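Local coordinates for protein Maltose/maltodextrin transport permease homologue (PDB 6FFL) that binds maltotriose with its MalE-type solute-binding domain, which the full-length protein carries fused to the MalF transmembrane subunit of a maltose/maltodextrin ABC transporter, at residues Ile5-Gln10 with Val35-Arg40; Arg40-Leu45 with Tyr63-Gln68. All blocks are in the same frame, centred on the assembly; numbering follows the deposited sequence. Where two conformers were deposited one is given.

Contact 1: Ile5-Gln10 with Val35-Arg40. With GLC (alpha-D-glucopyranose), chain B.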
loop_
_atom_site.group_PDB
_atom_site.type_symbol
_atom_site.label_atom_id
_atom_site.label_comp_id
_atom_site.label_asym_id
_atom_site.label_seq_id
_atom_site.Cartn_x
_atom_site.Cartn_y
_atom_site.Cartn_z
ATOM N N ILE A 5 -24.293 -3.248 11.645
ATOM C CA ILE A 5 -22.936 -2.826 11.956
ATOM C C ILE A 5 -22.300 -2.249 10.688
ATOM O O ILE A 5 -22.804 -2.416 9.577
ATOM C CB ILE A 5 -22.080 -3.973 12.534
ATOM C CG1 ILE A 5 -22.094 -5.178 11.594
ATOM C CG2 ILE A 5 -22.571 -4.370 13.933
ATOM C CD1 ILE A 5 -21.143 -6.275 12.005
ATOM N N GLN A 6 -21.178 -1.568 10.881
ATOM C CA GLN A 6 -20.516 -0.797 9.838
ATOM C C GLN A 6 -19.066 -1.228 9.665
ATOM O O GLN A 6 -18.374 -1.507 10.645
ATOM C CB GLN A 6 -20.508 0.697 10.176
ATOM C CG GLN A 6 -21.842 1.429 10.159
ATOM C CD GLN A 6 -21.625 2.938 10.076
ATOM O OE1 GLN A 6 -21.604 3.517 8.985
ATOM N NE2 GLN A 6 -21.424 3.574 11.225
ATOM N N ILE A 7 -18.594 -1.241 8.422
ATOM C CA ILE A 7 -17.169 -1.382 8.142
ATOM C C ILE A 7 -16.752 -0.236 7.228
ATOM O O ILE A 7 -17.335 -0.050 6.152
ATOM C CB ILE A 7 -16.825 -2.741 7.510
ATOM C CG1 ILE A 7 -15.363 -2.757 7.052
ATOM C CG2 ILE A 7 -17.771 -3.067 6.362
ATOM C CD1 ILE A 7 -14.999 -3.959 6.204
ATOM N N TRP A 8 -15.770 0.547 7.663
ATOM C CA TRP A 8 -15.141 1.553 6.808
ATOM C C TRP A 8 -13.822 0.977 6.313
ATOM O O TRP A 8 -13.027 0.475 7.114
ATOM C CB TRP A 8 -14.878 2.867 7.545
ATOM C CG TRP A 8 -16.087 3.624 7.945
ATOM C CD1 TRP A 8 -17.398 3.258 7.777
ATOM C CD2 TRP A 8 -16.103 4.874 8.644
ATOM N NE1 TRP A 8 -18.230 4.216 8.332
ATOM C CE2 TRP A 8 -17.456 5.220 8.857
ATOM C CE3 TRP A 8 -15.101 5.744 9.093
ATOM C CZ2 TRP A 8 -17.833 6.398 9.502
ATOM C CZ3 TRP A 8 -15.479 6.919 9.738
ATOM C CH2 TRP A 8 -16.834 7.228 9.935
ATOM N N HIS A 9 -13.585 1.060 5.006
ATOM C CA HIS A 9 -12.402 0.446 4.411
ATOM C C HIS A 9 -11.881 1.323 3.283
ATOM O O HIS A 9 -12.553 2.257 2.831
ATOM C CB HIS A 9 -12.730 -0.941 3.876
ATOM C CG HIS A 9 -13.736 -0.906 2.772
ATOM N ND1 HIS A 9 -13.387 -0.642 1.465
ATOM C CD2 HIS A 9 -15.084 -1.022 2.789
ATOM C CE1 HIS A 9 -14.477 -0.636 0.716
ATOM N NE2 HIS A 9 -15.519 -0.868 1.494
ATOM N N GLN A 10 -10.682 0.992 2.792
ATOM C CA GLN A 10 -10.072 1.719 1.685
ATOM C C GLN A 10 -9.797 0.792 0.493
ATOM O O GLN A 10 -8.810 0.958 -0.236
ATOM C CB GLN A 10 -8.798 2.449 2.138
ATOM C CG GLN A 10 -7.827 1.656 3.040
ATOM C CD GLN A 10 -7.167 0.515 2.290
ATOM O OE1 GLN A 10 -7.700 -0.604 2.247
ATOM N NE2 GLN A 10 -6.016 0.795 1.672
ATOM N N VAL A 35 -24.834 -5.402 7.371
ATOM C CA VAL A 35 -23.563 -4.688 7.358
ATOM C C VAL A 35 -23.638 -3.542 6.362
ATOM O O VAL A 35 -24.017 -3.746 5.205
ATOM C CB VAL A 35 -22.392 -5.620 6.997
ATOM C CG1 VAL A 35 -21.060 -4.856 7.073
ATOM C CG2 VAL A 35 -22.393 -6.849 7.898
ATOM N N GLN A 36 -23.257 -2.349 6.804
ATOM C CA GLN A 36 -23.092 -1.198 5.925
ATOM C C GLN A 36 -21.604 -0.957 5.692
ATOM O O GLN A 36 -20.858 -0.685 6.640
ATOM C CB GLN A 36 -23.744 0.044 6.530
ATOM C CG GLN A 36 -23.393 1.337 5.807
ATOM C CD GLN A 36 -24.067 1.455 4.455
ATOM O OE1 GLN A 36 -25.293 1.378 4.356
ATOM N NE2 GLN A 36 -23.271 1.659 3.406
ATOM N N ALA A 37 -21.172 -1.038 4.434
ATOM C CA ALA A 37 -19.778 -0.802 4.093
ATOM C C ALA A 37 -19.618 0.578 3.473
ATOM O O ALA A 37 -20.461 1.021 2.687
ATOM C CB ALA A 37 -19.258 -1.866 3.118
ATOM N N THR A 38 -18.536 1.254 3.830
ATOM C CA THR A 38 -18.250 2.588 3.318
ATOM C C THR A 38 -16.802 2.640 2.874
ATOM O O THR A 38 -15.908 2.303 3.655
ATOM C CB THR A 38 -18.501 3.667 4.381
ATOM O OG1 THR A 38 -19.888 3.698 4.720
ATOM C CG2 THR A 38 -18.079 5.044 3.865
ATOM N N TYR A 39 -16.578 3.073 1.630
ATOM C CA TYR A 39 -15.237 3.258 1.093
ATOM C C TYR A 39 -14.738 4.664 1.395
ATOM O O TYR A 39 -15.438 5.647 1.126
ATOM C CB TYR A 39 -15.216 3.043 -0.425
ATOM C CG TYR A 39 -13.892 3.475 -1.035
ATOM C CD1 TYR A 39 -12.791 2.631 -1.006
ATOM C CD2 TYR A 39 -13.738 4.739 -1.615
ATOM C CE1 TYR A 39 -11.573 3.019 -1.530
ATOM C CE2 TYR A 39 -12.515 5.131 -2.150
ATOM C CZ TYR A 39 -11.448 4.263 -2.108
ATOM O OH TYR A 39 -10.237 4.640 -2.632
ATOM N N ARG A 40 -13.516 4.760 1.906
ATOM C CA ARG A 40 -12.805 6.028 1.977
ATOM C C ARG A 40 -11.371 5.798 1.547
ATOM O O ARG A 40 -10.759 4.804 1.944
ATOM C CB ARG A 40 -12.818 6.626 3.387
ATOM C CG ARG A 40 -14.196 6.711 4.001
ATOM C CD ARG A 40 -14.521 8.126 4.380
ATOM N NE ARG A 40 -15.959 8.310 4.564
ATOM C CZ ARG A 40 -16.557 8.386 5.747
ATOM N NH1 ARG A 40 -15.842 8.301 6.861
ATOM N NH2 ARG A 40 -17.870 8.551 5.818
HETATM C C1 GLC B . -6.509 1.526 -3.465
HETATM C C2 GLC B . -6.036 0.364 -2.586
HETATM C C3 GLC B . -5.088 0.846 -1.497
HETATM C C4 GLC B . -3.967 1.707 -2.080
HETATM C C5 GLC B . -4.554 2.828 -2.949
HETATM C C6 GLC B . -3.453 3.620 -3.654
HETATM O O1 GLC B . -7.358 2.384 -2.700
HETATM O O2 GLC B . -7.150 -0.255 -1.937
HETATM O O3 GLC B . -4.566 -0.304 -0.796
HETATM O O4 GLC B . -3.208 2.243 -0.977
HETATM O O5 GLC B . -5.396 2.285 -3.972
HETATM O O6 GLC B . -4.013 4.753 -4.332
HETATM O O HOH W 1 -20.330 2.124 6.806
#
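Arg40 brings an edge of its guanidinium group over one face of the Trp8 indole, a cation-pi contact in which CZ of Arg40 sits 4.2 Å from the centroid of the six-membered ring. The two planes are 62° apart, so this is no flat stack: NH1 leads, 3.2 Å from CZ3 of Trp8 near the rim. The arginine chain bends at chi2 to get there, and a hydrogen bond from NH1 to Ser48 OG helps hold it. At the pyrrole end of the indole, Thr38 lies alongside, its CB 3.6 Å from Trp8 CD1. Thr38 OG1 donates to a water at 2.7 Å, which lies in the plane of the indole and donates to Gln6 OE1 and Gln36 O.

On the other face of the sheet Ile5 CG1 meets Val35 CG2 at 4.1 Å, and the His9 ring packs across Tyr39, whose CA lies over one face of the ring, a CH-pi contact. Past the strand end, the Gln10 carbonyl O accepts from two hydroxyls of one glucose, O2 at 2.7 Å and O1 at 3.2 Å.

Beneath all this, five backbone hydrogen bonds, beginning with Gln36 N to Ile5 O at 2.8 Å, join the strands in parallel register, 19° apart.

They are the two strands of a right-handed beta-alpha-beta unit. Its helix 13-29 packs on the Ile5, His9, Val35 and Ala37 side, helix 42-54 covers Trp8 on the other, and strand 61-65 pairs with the far edge of strand 4-9.

Contact 2: Arg40-Leu45 with Tyr63-Gln68. With GLC (alpha-D-glucopyranose), chain C; GLC (alpha-D-glucopyranose), chain D.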
loop_
_atom_site.group_PDB
_atom_site.type_symbol
_atom_site.label_atom_id
_atom_site.label_comp_id
_atom_site.label_asym_id
_atom_site.label_seq_id
_atom_site.Cartn_x
_atom_site.Cartn_y
_atom_site.Cartn_z
ATOM N N ARG A 40 -13.516 4.760 1.906
ATOM C CA ARG A 40 -12.805 6.028 1.977
ATOM C C ARG A 40 -11.371 5.798 1.547
ATOM O O ARG A 40 -10.759 4.804 1.944
ATOM C CB ARG A 40 -12.818 6.626 3.387
ATOM C CG ARG A 40 -14.196 6.711 4.001
ATOM C CD ARG A 40 -14.521 8.126 4.380
ATOM N NE ARG A 40 -15.959 8.310 4.564
ATOM C CZ ARG A 40 -16.557 8.386 5.747
ATOM N NH1 ARG A 40 -15.842 8.301 6.861
ATOM N NH2 ARG A 40 -17.870 8.551 5.818
ATOM N N GLU A 41 -10.838 6.716 0.742
ATOM C CA GLU A 41 -9.448 6.606 0.332
ATOM C C GLU A 41 -8.564 6.588 1.570
ATOM O O GLU A 41 -8.893 7.193 2.591
ATOM C CB GLU A 41 -9.067 7.770 -0.589
ATOM C CG GLU A 41 -7.756 7.532 -1.352
ATOM C CD GLU A 41 -6.499 7.885 -0.558
ATOM O OE1 GLU A 41 -5.417 7.320 -0.874
ATOM O OE2 GLU A 41 -6.590 8.728 0.368
ATOM N N THR A 42 -7.436 5.871 1.464
ATOM C CA THR A 42 -6.556 5.569 2.595
ATOM C C THR A 42 -6.329 6.734 3.560
ATOM O O THR A 42 -6.505 6.581 4.774
ATOM C CB THR A 42 -5.209 5.070 2.054
ATOM O OG1 THR A 42 -5.398 3.775 1.475
ATOM C CG2 THR A 42 -4.162 4.979 3.171
ATOM N N GLU A 43 -5.928 7.901 3.042
ATOM C CA GLU A 43 -5.682 9.050 3.917
ATOM C C GLU A 43 -6.956 9.491 4.625
ATOM O O GLU A 43 -6.958 9.736 5.838
ATOM C CB GLU A 43 -5.080 10.205 3.108
ATOM C CG GLU A 43 -3.900 9.785 2.264
ATOM C CD GLU A 43 -2.776 9.220 3.109
ATOM O OE1 GLU A 43 -2.254 8.144 2.764
ATOM O OE2 GLU A 43 -2.404 9.864 4.114
ATOM N N GLU A 44 -8.055 9.618 3.875
ATOM C CA GLU A 44 -9.308 10.063 4.482
ATOM C C GLU A 44 -9.878 9.019 5.434
ATOM O O GLU A 44 -10.539 9.372 6.421
ATOM C CB GLU A 44 -10.322 10.401 3.387
ATOM C CG GLU A 44 -11.685 10.849 3.897
ATOM C CD GLU A 44 -12.694 11.033 2.770
ATOM O OE1 GLU A 44 -12.269 11.166 1.599
ATOM O OE2 GLU A 44 -13.913 11.039 3.054
ATOM N N LEU A 45 -9.658 7.734 5.150
ATOM C CA LEU A 45 -10.097 6.697 6.079
ATOM C C LEU A 45 -9.430 6.869 7.439
ATOM O O LEU A 45 -10.091 6.810 8.487
ATOM C CB LEU A 45 -9.794 5.316 5.500
ATOM C CG LEU A 45 -10.099 4.169 6.467
ATOM C CD1 LEU A 45 -11.607 3.915 6.573
ATOM C CD2 LEU A 45 -9.390 2.932 6.030
ATOM N N TYR A 63 -10.799 -0.983 8.212
ATOM C CA TYR A 63 -9.868 -1.816 7.446
ATOM C C TYR A 63 -8.911 -0.921 6.680
ATOM O O TYR A 63 -9.355 -0.089 5.889
ATOM C CB TYR A 63 -10.620 -2.714 6.464
ATOM C CG TYR A 63 -9.744 -3.567 5.560
ATOM C CD1 TYR A 63 -9.242 -3.068 4.349
ATOM C CD2 TYR A 63 -9.443 -4.883 5.906
ATOM C CE1 TYR A 63 -8.446 -3.861 3.516
ATOM C CE2 TYR A 63 -8.667 -5.688 5.080
ATOM C CZ TYR A 63 -8.173 -5.176 3.890
ATOM O OH TYR A 63 -7.396 -5.981 3.079
ATOM N N GLY A 64 -7.611 -1.122 6.874
ATOM C CA GLY A 64 -6.622 -0.366 6.121
ATOM C C GLY A 64 -5.206 -0.816 6.412
ATOM O O GLY A 64 -4.975 -1.793 7.139
ATOM N N PRO A 65 -4.228 -0.066 5.899
ATOM C CA PRO A 65 -2.828 -0.516 5.973
ATOM C C PRO A 65 -2.337 -0.623 7.406
ATOM O O PRO A 65 -2.802 0.083 8.302
ATOM C CB PRO A 65 -2.053 0.573 5.217
ATOM C CG PRO A 65 -3.086 1.386 4.489
ATOM C CD PRO A 65 -4.380 1.232 5.215
ATOM N N SER A 66 -1.355 -1.501 7.606
ATOM C CA SER A 66 -0.950 -1.825 8.965
ATOM C C SER A 66 -0.328 -0.656 9.719
ATOM O O SER A 66 -0.358 -0.676 10.952
ATOM C CB SER A 66 0.008 -3.010 8.962
ATOM O OG SER A 66 1.057 -2.791 8.068
ATOM N N ASP A 67 0.222 0.367 9.037
ATOM C CA ASP A 67 0.774 1.454 9.835
ATOM C C ASP A 67 -0.303 2.285 10.517
ATOM O O ASP A 67 0.033 3.120 11.367
ATOM C CB ASP A 67 1.728 2.346 9.010
ATOM C CG ASP A 67 1.072 2.979 7.790
ATOM O OD1 ASP A 67 1.405 4.148 7.483
ATOM O OD2 ASP A 67 0.283 2.290 7.105
ATOM N N GLN A 68 -1.584 2.057 10.238
ATOM C CA GLN A 68 -2.537 2.830 11.026
ATOM C C GLN A 68 -2.671 2.296 12.452
ATOM O O GLN A 68 -3.290 2.963 13.289
ATOM C CB GLN A 68 -3.887 2.934 10.301
ATOM C CG GLN A 68 -4.669 1.682 10.149
ATOM C CD GLN A 68 -5.813 1.828 9.146
ATOM O OE1 GLN A 68 -5.806 2.698 8.273
ATOM N NE2 GLN A 68 -6.803 0.976 9.281
HETATM C C1 GLC C . 0.881 4.205 2.707
HETATM C C2 GLC C . 0.572 4.207 4.206
HETATM C C3 GLC C . -0.135 5.514 4.579
HETATM C C4 GLC C . 0.719 6.702 4.171
HETATM C C5 GLC C . 1.047 6.625 2.673
HETATM C C6 GLC C . 2.074 7.690 2.303
HETATM O O2 GLC C . -0.233 3.067 4.568
HETATM O O3 GLC C . -0.356 5.567 6.006
HETATM O O4 GLC C . -0.000 7.913 4.451
HETATM O O5 GLC C . 1.662 5.362 2.395
HETATM O O6 GLC C . 2.213 7.830 0.873
HETATM C C1 GLC D . -1.843 1.906 -1.124
HETATM C C2 GLC D . -1.314 1.185 0.109
HETATM C C3 GLC D . -1.193 2.099 1.319
HETATM C C4 GLC D . -0.386 3.325 0.905
HETATM C C5 GLC D . -1.069 4.001 -0.280
HETATM C C6 GLC D . -0.295 5.246 -0.728
HETATM O O2 GLC D . -2.200 0.085 0.390
HETATM O O3 GLC D . -0.507 1.388 2.364
HETATM O O4 GLC D . -0.340 4.247 1.982
HETATM O O5 GLC D . -1.083 3.082 -1.367
HETATM O O6 GLC D . -1.124 6.060 -1.587
HETATM O O HOH W 2 -5.236 4.509 6.389
#
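Thr42, in the first turn of helix 42-54, and Gly64, near the end of strand 61-65, make the closest backbone approach here, CA to CA 6.9 Å, and no direct hydrogen bond joins the two segments. Leu45 does most of the touching: with CG anti to its own backbone N (chi1 174°), one branch reaches the strand, and CD2 lies a tight 3.0 Å from the carbonyl O of Tyr63. The same methyl comes over Gly64 CA, where no side chain stands in its way. Nearer the sugar, Thr42 CG2 packs obliquely on Pro65 CG at 4.0 Å. A water links the two segments, donating to Thr42 O and, at 2.7 Å, to Gln68 OE1.

This is the ligand-cleft end of a beta-alpha-beta crossover: strand 34-39 leads into helix 42-54, the chain returns as strand 61-65 on the other side of strand 4-9, and strand 266-274 runs antiparallel next to it, the arrangement of type 2 periplasmic binding proteins. The helix start is capped by Glu41, whose OE2 takes Glu43 N at 2.9 Å from above the carboxylate plane.

Past the packing, both segments grip one glucose. Asp67 does so with both carboxylate oxygens, OD1 to the O3 hydroxyl and OD2 to the O2 hydroxyl, each at 2.7 Å. At the neighbouring C4, Glu43 OE1 accepts from the O4 hydroxyl at 2.8 Å, while its OE2 forms salt bridges with Arg46 and Arg355 that fix the carboxylate and probably keep it ionised. CB and CG of Pro65 lie against O2 of this glucose and O3 of the next one.

Contacts 1 and 2 have centres about 12 Å apart and share Arg40, where strand 34-39 hands over to helix 42-54. Strand 4-9 lies between strands 34-39 and 61-65, and a probable hydrogen bond from Tyr63 N to Trp8 O, 2.9 Å, extends the sheet from one contact into the other. On the Trp8 face of the sheet, Trp8 CB packs on Leu45 CD1 at 3.6 Å. Nearer the cleft, Gln10 NE2 probably bonds to Thr42 OG1 at 3.1 Å, tying the loop after strand 4-9 to the start of helix 42-54. Maltotriose spans both: contact 1 holds the reducing-end glucose, contact 2 the non-reducing-end one; Pro65 reaches the middle unit as well, and Thr42 lies beside it.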